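Local coordinates for protein L-ornithine N(5)-monooxygenase (Pseudomonas aeruginosa, PDB 3S5W) that hydroxylates the side-chain nitrogen of L-ornithine with NADPH, O2 and bound FAD, the first step in making the siderophore pyoverdin, at residues P40-I43 against A44-I47. Numbering follows the deposited sequence.
With FAD (flavin-adenine dinucleotide), chain C.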
# COMPACT_ATOMS: atom_id res chain seq x y z
N PRO A 40 6.29 2.85 5.57
CA PRO A 40 6.38 4.30 5.56
C PRO A 40 5.55 5.01 6.64
O PRO A 40 6.04 5.96 7.22
CB PRO A 40 5.89 4.68 4.14
CG PRO A 40 6.32 3.49 3.29
CD PRO A 40 6.29 2.26 4.21
N SER A 41 4.33 4.54 6.91
CA SER A 41 3.51 5.23 7.92
C SER A 41 4.21 5.27 9.28
O SER A 41 4.29 6.30 9.94
CB SER A 41 2.13 4.58 8.06
OG SER A 41 1.33 4.93 6.96
N ASN A 42 4.70 4.11 9.72
CA ASN A 42 5.29 4.05 11.04
C ASN A 42 6.74 4.50 11.08
O ASN A 42 7.19 4.98 12.11
CB ASN A 42 5.08 2.68 11.68
CG ASN A 42 3.66 2.52 12.25
OD1 ASN A 42 2.90 3.49 12.37
ND2 ASN A 42 3.33 1.30 12.62
N ILE A 43 7.45 4.40 9.96
CA ILE A 43 8.79 4.99 9.88
C ILE A 43 8.64 6.52 10.02
O ILE A 43 9.37 7.15 10.79
CB ILE A 43 9.53 4.64 8.55
CG1 ILE A 43 9.71 3.13 8.39
CG2 ILE A 43 10.88 5.29 8.53
CD1 ILE A 43 10.10 2.62 6.98
N ALA A 44 7.71 7.12 9.27
CA ALA A 44 7.48 8.56 9.39
C ALA A 44 7.12 8.96 10.84
O ALA A 44 7.54 10.02 11.35
CB ALA A 44 6.35 9.02 8.43
N LEU A 45 6.30 8.13 11.46
CA LEU A 45 5.96 8.33 12.87
C LEU A 45 7.19 8.25 13.83
O LEU A 45 7.32 9.10 14.71
CB LEU A 45 4.87 7.36 13.30
CG LEU A 45 4.41 7.44 14.77
CD1 LEU A 45 3.86 8.84 15.07
CD2 LEU A 45 3.33 6.39 14.95
N ALA A 46 8.07 7.27 13.64
CA ALA A 46 9.30 7.13 14.43
C ALA A 46 10.16 8.40 14.33
O ALA A 46 10.75 8.88 15.34
CB ALA A 46 10.12 5.90 13.95
N ILE A 47 10.25 8.95 13.12
CA ILE A 47 10.96 10.21 12.91
C ILE A 47 10.32 11.36 13.69
O ILE A 47 11.02 12.14 14.37
CB ILE A 47 11.03 10.61 11.41
CG1 ILE A 47 11.79 9.55 10.62
CG2 ILE A 47 11.65 12.00 11.23
CD1 ILE A 47 11.58 9.66 9.09
PA FAD C . 2.79 -0.56 4.09
O1A FAD C . 1.90 -1.51 3.37
O2A FAD C . 3.90 0.08 3.24
O5B FAD C . 3.50 -1.31 5.34
C5B FAD C . 2.72 -2.16 6.17
C4B FAD C . 3.74 -3.00 6.92
O4B FAD C . 3.04 -3.77 7.85
C3B FAD C . 4.44 -3.98 5.98
O3B FAD C . 5.83 -3.77 6.01
C2B FAD C . 4.04 -5.36 6.50
O2B FAD C . 5.14 -6.27 6.53
C1B FAD C . 3.64 -5.06 7.92
N9A FAD C . 2.60 -5.91 8.48
C8A FAD C . 1.35 -6.22 7.95
N7A FAD C . 0.69 -6.99 8.87
C5A FAD C . 1.50 -7.13 9.96
C6A FAD C . 1.33 -7.81 11.16
N6A FAD C . 0.12 -8.27 11.52
N1A FAD C . 2.37 -7.77 12.09
C2A FAD C . 3.54 -7.09 11.86
N3A FAD C . 3.71 -6.41 10.66
C4A FAD C . 2.70 -6.45 9.73
N1 FAD C . 1.98 5.43 -2.64
C2 FAD C . 2.52 6.61 -3.15
O2 FAD C . 2.31 7.67 -2.60
N3 FAD C . 3.30 6.59 -4.29
C4 FAD C . 3.58 5.42 -4.94
O4 FAD C . 4.33 5.44 -5.93
C4X FAD C . 3.03 4.22 -4.44
N5 FAD C . 3.27 3.02 -5.09
C5X FAD C . 2.72 1.85 -4.61
C6 FAD C . 2.97 0.64 -5.27
C7 FAD C . 2.43 -0.55 -4.81
C7M FAD C . 2.74 -1.81 -5.59
C8 FAD C . 1.60 -0.53 -3.70
C8M FAD C . 0.98 -1.78 -3.14
C9 FAD C . 1.34 0.66 -3.03
C9A FAD C . 1.91 1.86 -3.46
N10 FAD C . 1.65 3.07 -2.80
C10 FAD C . 2.20 4.25 -3.31
C1' FAD C . 0.75 3.16 -1.61
C2' FAD C . 1.35 2.58 -0.31
O2' FAD C . 0.20 2.18 0.44
C3' FAD C . 2.12 3.67 0.43
O3' FAD C . 3.18 4.22 -0.37
C4' FAD C . 2.77 3.12 1.72
O4' FAD C . 3.47 1.92 1.42
C5' FAD C . 1.80 2.94 2.92
O5' FAD C . 2.59 2.80 4.08
P FAD C . 2.11 1.95 5.37
O1P FAD C . 3.31 1.92 6.29
O2P FAD C . 0.85 2.59 5.88
O3P FAD C . 1.81 0.50 4.78
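The first two turns of helix 40-56, in the beta-alpha-beta unit that begins the FAD-binding Rossmann-type fold, join residues 40-43 to 44-47 through backbone bonds four residues apart. Ala44 N donates to Pro40 O at 2.9 Å, and Leu45 N, Ala46 N and Ile47 N bond in the same way to Ser41 O, Asn42 O and Ile43 O. The amino-terminal end of the helix faces the FAD pyrophosphate. Ser41 N gives its hydrogen to FAD O1P at 2.9 Å, and the Ser41 hydroxyl OG donates to FAD O2P at 2.6 Å, so one residue grips two oxygens of the same phosphate. With chi1 at -75°, OG lies beside its own backbone N, which lets hydroxyl and amide reach the phosphate together. The positive end of the helix dipole would be expected to favour the phosphate's negative charge. Arg435 NH2, from helix 432-447, is a second hydrogen-bond partner of Ser41 OG. The Pro40 ring lies along the cofactor, its CD 3.4 Å from FAD O2A. Farther along, Asn42 and Leu45 run side by side, Asn42 OD1 lying 3.9 Å from Leu45 CD2; the Asn42 amide is tied to Gly37 O through ND2 and to Ser187 through OD1. Ile47 lays CG1 3.4 Å from Ile43 O, and its CD1 just meets Ile43 CG2 at 4.5 Å. All eight residues are buried: Ile43 and Ile47 pack on Val136 of helix 126-137, Leu45 meets Ile439 and Ser440 of helix 432-447, and Asn42 and Ala46 rest on Phe63 of strand 61-65.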